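Local coordinates for protein polyketide synthase (Synechococcus sp., PDB 4GOX) that probably transfers a sulfo group from PAPS to an acyl-chain substrate as the sulfotransferase domain of an olefin synthase, and binds adenosine-3'-5'-diphosphate, at residues Ser187-Ser192 with Ile292-Thr297; His157-Ile162 with Arg279-Pro284. All coordinates share one frame; numbering follows the deposited sequence.

Interaction 1: Ser187-Ser192 with Ile292-Thr297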
loop_
_atom_site.group_PDB
_atom_site.type_symbol
_atom_site.label_atom_id
_atom_site.label_comp_id
_atom_site.label_asym_id
_atom_site.label_seq_id
_atom_site.Cartn_x
_atom_site.Cartn_y
_atom_site.Cartn_z
ATOM N N SER A 187 17.310 6.553 1.451
ATOM C CA SER A 187 17.401 5.728 0.249
ATOM C C SER A 187 16.089 5.046 -0.087
ATOM O O SER A 187 15.671 5.102 -1.244
ATOM C CB SER A 187 18.506 4.697 0.377
ATOM O OG SER A 187 19.718 5.383 0.127
ATOM N N ILE A 188 15.443 4.428 0.918
ATOM C CA ILE A 188 14.160 3.759 0.758
ATOM C C ILE A 188 13.064 4.746 0.343
ATOM O O ILE A 188 12.336 4.454 -0.599
ATOM C CB ILE A 188 13.772 2.906 2.002
ATOM C CG1 ILE A 188 14.744 1.701 2.153
ATOM C CG2 ILE A 188 12.334 2.378 1.863
ATOM C CD1 ILE A 188 14.528 0.903 3.451
ATOM N N TRP A 189 13.000 5.937 0.971
ATOM C CA TRP A 189 12.013 6.947 0.580
ATOM C C TRP A 189 12.238 7.371 -0.879
ATOM O O TRP A 189 11.293 7.479 -1.673
ATOM C CB TRP A 189 12.139 8.192 1.489
ATOM C CG TRP A 189 11.119 9.244 1.170
ATOM C CD1 TRP A 189 9.848 9.330 1.653
ATOM C CD2 TRP A 189 11.282 10.332 0.262
ATOM N NE1 TRP A 189 9.218 10.437 1.127
ATOM C CE2 TRP A 189 10.080 11.081 0.284
ATOM C CE3 TRP A 189 12.364 10.803 -0.515
ATOM C CZ2 TRP A 189 9.887 12.207 -0.521
ATOM C CZ3 TRP A 189 12.170 11.919 -1.313
ATOM C CH2 TRP A 189 10.952 12.614 -1.299
ATOM N N ARG A 190 13.500 7.626 -1.220
ATOM C CA ARG A 190 13.866 8.093 -2.542
ATOM C C ARG A 190 13.595 7.006 -3.591
ATOM O O ARG A 190 12.933 7.279 -4.589
ATOM C CB ARG A 190 15.333 8.542 -2.547
ATOM C CG ARG A 190 15.809 9.159 -3.861
ATOM C CD ARG A 190 17.275 9.517 -3.814
ATOM N NE ARG A 190 18.118 8.335 -3.645
ATOM C CZ ARG A 190 18.897 8.119 -2.595
ATOM N NH1 ARG A 190 18.988 9.026 -1.630
ATOM N NH2 ARG A 190 19.603 7.004 -2.506
ATOM N N THR A 191 14.109 5.788 -3.367
ATOM C CA THR A 191 13.942 4.654 -4.285
ATOM C C THR A 191 12.462 4.398 -4.588
ATOM O O THR A 191 12.080 4.360 -5.759
ATOM C CB THR A 191 14.643 3.411 -3.718
ATOM O OG1 THR A 191 16.019 3.749 -3.497
ATOM C CG2 THR A 191 14.498 2.182 -4.623
ATOM N N SER A 192 11.643 4.251 -3.530
ATOM C CA SER A 192 10.205 3.985 -3.661
ATOM C C SER A 192 9.502 5.083 -4.425
ATOM O O SER A 192 8.776 4.796 -5.373
ATOM C CB SER A 192 9.537 3.845 -2.290
ATOM O OG SER A 192 10.095 2.713 -1.663
ATOM N N ILE A 292 16.534 15.693 -2.661
ATOM C CA ILE A 292 16.025 17.065 -2.653
ATOM C C ILE A 292 15.197 17.316 -3.918
ATOM O O ILE A 292 14.056 17.760 -3.795
ATOM C CB ILE A 292 17.164 18.094 -2.447
ATOM C CG1 ILE A 292 17.806 17.937 -1.053
ATOM C CG2 ILE A 292 16.675 19.535 -2.664
ATOM C CD1 ILE A 292 19.233 18.546 -0.941
ATOM N N GLN A 293 15.751 16.992 -5.116
ATOM C CA GLN A 293 15.045 17.160 -6.393
ATOM C C GLN A 293 13.678 16.413 -6.367
ATOM O O GLN A 293 12.646 16.995 -6.703
ATOM C CB GLN A 293 15.927 16.746 -7.598
ATOM C CG GLN A 293 17.246 17.561 -7.705
ATOM C CD GLN A 293 18.156 17.390 -8.934
ATOM O OE1 GLN A 293 19.129 18.141 -9.104
ATOM N NE2 GLN A 293 17.888 16.440 -9.817
ATOM N N LEU A 294 13.667 15.175 -5.879
ATOM C CA LEU A 294 12.448 14.381 -5.800
ATOM C C LEU A 294 11.403 15.003 -4.846
ATOM O O LEU A 294 10.229 15.106 -5.213
ATOM C CB LEU A 294 12.767 12.938 -5.434
ATOM C CG LEU A 294 11.604 11.939 -5.380
ATOM C CD1 LEU A 294 10.856 11.826 -6.747
ATOM C CD2 LEU A 294 12.107 10.585 -4.934
ATOM N N ALA A 295 11.854 15.484 -3.677
ATOM C CA ALA A 295 11.005 16.131 -2.672
ATOM C C ALA A 295 10.400 17.441 -3.248
ATOM O O ALA A 295 9.225 17.717 -3.037
ATOM C CB ALA A 295 11.819 16.424 -1.413
ATOM N N GLU A 296 11.174 18.177 -4.057
ATOM C CA GLU A 296 10.716 19.401 -4.719
ATOM C C GLU A 296 9.622 19.059 -5.741
ATOM O O GLU A 296 8.705 19.838 -5.910
ATOM C CB GLU A 296 11.891 20.154 -5.393
ATOM C CG GLU A 296 12.873 20.745 -4.389
ATOM C CD GLU A 296 14.077 21.505 -4.926
ATOM O OE1 GLU A 296 14.568 21.181 -6.036
ATOM O OE2 GLU A 296 14.566 22.398 -4.196
ATOM N N THR A 297 9.697 17.889 -6.393
ATOM C CA THR A 297 8.680 17.423 -7.352
ATOM C C THR A 297 7.306 17.338 -6.640
ATOM O O THR A 297 6.273 17.581 -7.269
ATOM C CB THR A 297 9.134 16.068 -7.941
ATOM O OG1 THR A 297 10.222 16.312 -8.828
ATOM C CG2 THR A 297 8.034 15.310 -8.673
#
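Trp189 and Leu294 meet through the far rim of the indole's benzo ring and one methyl branch of the leucine, with CZ3 of Trp189 3.9 Å from CD2 of Leu294. The leucine can be followed outward. Its CB points at helix 181-202, and CG, anti to the backbone N (chi1 -177°), stands 4.1 Å from Trp189 CZ3. From there CD2 makes the shortest approach between the segments, 3.4 Å to the carbonyl O of Arg190, and more loosely meets the aliphatic CG of that residue. Leu294 also touches Asn193, Arg194 and Leu197, so it packs against successive turns of one helix.

The axes of segments 187-192 and 292-297 approach to 10.4 Å, with their N-to-C directions 56° apart. In the P-loop-type sulfotransferase fold, with its central parallel sheet, this places the C-terminal helix 289-297 against helix 181-202. The contact is small, burying 171 Å² over both sides, and essentially apolar.

Ala295 comes to the indole at its edge: its CA lies 3.8 Å from Trp189 CH2, near the ring plane, and its CB is about as close to the same atom. The indole's polar end is held by a hydrogen bond from NE1 to the carbonyl O of Arg156. Arg190, bent at chi3 (63°), turns its guanidinium to Thr291, whose OG1 is hydrogen-bonded to NH1.

Interaction 2: His157-Ile162 with Arg279-Pro284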
loop_
_atom_site.group_PDB
_atom_site.type_symbol
_atom_site.label_atom_id
_atom_site.label_comp_id
_atom_site.label_asym_id
_atom_site.label_seq_id
_atom_site.Cartn_x
_atom_site.Cartn_y
_atom_site.Cartn_z
ATOM N N HIS A 157 6.504 13.658 3.579
ATOM C CA HIS A 157 7.717 14.472 3.658
ATOM C C HIS A 157 8.923 13.574 3.952
ATOM O O HIS A 157 8.786 12.713 4.830
ATOM C CB HIS A 157 7.555 15.537 4.752
ATOM C CG HIS A 157 8.560 16.642 4.649
ATOM N ND1 HIS A 157 9.884 16.448 4.999
ATOM C CD2 HIS A 157 8.405 17.908 4.204
ATOM C CE1 HIS A 157 10.490 17.601 4.764
ATOM N NE2 HIS A 157 9.639 18.511 4.290
ATOM N N PRO A 158 10.072 13.683 3.202
ATOM C CA PRO A 158 11.221 12.791 3.479
ATOM C C PRO A 158 11.687 12.808 4.952
ATOM O O PRO A 158 11.964 11.733 5.496
ATOM C CB PRO A 158 12.321 13.314 2.527
ATOM C CG PRO A 158 11.908 14.728 2.171
ATOM C CD PRO A 158 10.391 14.628 2.112
ATOM N N TYR A 159 11.710 14.010 5.609
ATOM C CA TYR A 159 12.121 14.190 7.018
ATOM C C TYR A 159 11.251 13.393 7.958
ATOM O O TYR A 159 11.781 12.785 8.887
ATOM C CB TYR A 159 12.057 15.679 7.455
ATOM C CG TYR A 159 13.172 16.584 6.973
ATOM C CD1 TYR A 159 14.120 16.134 6.062
ATOM C CD2 TYR A 159 13.275 17.894 7.424
ATOM C CE1 TYR A 159 15.161 16.954 5.637
ATOM C CE2 TYR A 159 14.311 18.726 7.001
ATOM C CZ TYR A 159 15.251 18.253 6.100
ATOM O OH TYR A 159 16.276 19.062 5.663
ATOM N N ALA A 160 9.913 13.413 7.740
ATOM C CA ALA A 160 8.956 12.684 8.583
ATOM C C ALA A 160 9.128 11.188 8.421
ATOM O O ALA A 160 9.149 10.480 9.416
ATOM C CB ALA A 160 7.538 13.091 8.254
ATOM N N VAL A 161 9.324 10.708 7.170
ATOM C CA VAL A 161 9.548 9.280 6.909
ATOM C C VAL A 161 10.856 8.801 7.598
ATOM O O VAL A 161 10.839 7.788 8.301
ATOM C CB VAL A 161 9.521 8.972 5.395
ATOM C CG1 VAL A 161 10.111 7.596 5.092
ATOM C CG2 VAL A 161 8.106 9.102 4.834
ATOM N N ILE A 162 11.954 9.557 7.414
ATOM C CA ILE A 162 13.291 9.263 7.955
ATOM C C ILE A 162 13.252 9.144 9.469
ATOM O O ILE A 162 13.681 8.122 9.998
ATOM C CB ILE A 162 14.399 10.233 7.438
ATOM C CG1 ILE A 162 14.637 10.032 5.933
ATOM C CG2 ILE A 162 15.708 10.036 8.221
ATOM C CD1 ILE A 162 15.262 11.219 5.211
ATOM N N ARG A 279 8.834 19.214 10.955
ATOM C CA ARG A 279 9.173 20.563 11.403
ATOM C C ARG A 279 10.063 20.579 12.638
ATOM O O ARG A 279 10.958 21.425 12.730
ATOM C CB ARG A 279 7.907 21.393 11.646
ATOM C CG ARG A 279 6.955 21.439 10.456
ATOM C CD ARG A 279 6.015 22.617 10.556
ATOM N NE ARG A 279 4.980 22.580 9.523
ATOM C CZ ARG A 279 4.295 23.643 9.113
ATOM N NH1 ARG A 279 4.530 24.838 9.641
ATOM N NH2 ARG A 279 3.371 23.520 8.168
ATOM N N SER A 280 9.828 19.650 13.583
ATOM C CA SER A 280 10.616 19.549 14.813
ATOM C C SER A 280 11.822 18.592 14.659
ATOM O O SER A 280 12.459 18.241 15.658
ATOM C CB SER A 280 9.724 19.156 15.989
ATOM O OG SER A 280 10.209 19.688 17.213
ATOM N N ILE A 281 12.169 18.239 13.423
ATOM C CA ILE A 281 13.306 17.338 13.196
ATOM C C ILE A 281 14.521 17.900 12.440
ATOM O O ILE A 281 14.392 18.627 11.457
ATOM C CB ILE A 281 12.876 16.017 12.527
ATOM C CG1 ILE A 281 13.778 14.880 13.001
ATOM C CG2 ILE A 281 12.959 16.129 11.030
ATOM C CD1 ILE A 281 14.658 15.252 14.178
ATOM N N THR A 282 15.697 17.521 12.935
ATOM C CA THR A 282 17.006 17.838 12.378
ATOM C C THR A 282 17.729 16.496 12.240
ATOM O O THR A 282 17.955 15.809 13.241
ATOM C CB THR A 282 17.759 18.848 13.255
ATOM O OG1 THR A 282 17.825 18.351 14.593
ATOM C CG2 THR A 282 17.123 20.231 13.232
ATOM N N LEU A 283 17.984 16.080 10.992
ATOM C CA LEU A 283 18.654 14.819 10.655
ATOM C C LEU A 283 20.162 14.990 10.864
ATOM O O LEU A 283 20.631 16.125 10.773
ATOM C CB LEU A 283 18.352 14.413 9.199
ATOM C CG LEU A 283 16.880 14.362 8.761
ATOM C CD1 LEU A 283 16.771 13.956 7.317
ATOM C CD2 LEU A 283 16.057 13.408 9.621
ATOM N N PRO A 284 20.945 13.909 11.139
ATOM C CA PRO A 284 22.397 14.079 11.391
ATOM C C PRO A 284 23.232 14.705 10.268
ATOM O O PRO A 284 24.334 15.199 10.528
ATOM C CB PRO A 284 22.867 12.659 11.726
ATOM C CG PRO A 284 21.844 11.769 11.106
ATOM C CD PRO A 284 20.551 12.497 11.301
#
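Two first torsions near -60° bring Tyr159 and Leu283 together: in the tyrosine (chi1 -76°) and in the leucine (chi1 -52°), CG lies anti to the carbonyl carbon. Leu283 CD1 consequently sits 3.7 Å from Tyr159 CD1, approaching the ring obliquely, and the same methyl is 3.8 Å from Ile162 CD1. The other branch, CD2, meets CG2 of Ile162 at 3.7 Å, so the leucine fork engages residues one turn apart near the start of helix 158-167, crossing Ile162 at about a right angle.

Ile281 supplies a second apolar contact, its CG2 lying 3.7 Å from Tyr159 CB and also near the ring atom CD2. Its CG1 branch leads away from the helix. Together the two segments bury 229 Å², and the contacts between them are apolar.

Polar order lies within the helix start. His157 ND1 accepts from Tyr159 N at 3.1 Å, with an N-H...N angle of 143° and the donor in the plane of the imidazole. NE2 of His157 is hydrogen-bonded to the carbonyl O of Asp301, and the imidazole ring stacks with Trp278. His157 is thus the N-cap of helix 158-167, and the contact lays the loop before helix 289-297 on the start of the helix that follows strand 149-155 in the parallel sheet of this P-loop-type sulfotransferase fold.

Overall arrangement
From the N terminus, the chain reaches 157-162 just after strand 149-155, then 187-192 on the next helix, 181-202. Much later come 279-284, closing interaction 2 across 116 intervening residues, and 292-297, closing interaction 1 across 99. The segments alternate, so the two closures cross and neither nests inside the other. Their centres are 13 Å apart, and they touch directly: Trp189 CZ2 lies 3.6 Å from Pro158 CD, and Ala295 CB also packs on Pro158. The loop 279-284 thus packs on helix 158-167, while helix 289-297 packs mainly on helix 181-202 and also touches the start of helix 158-167, all on the same side of the chain's centre.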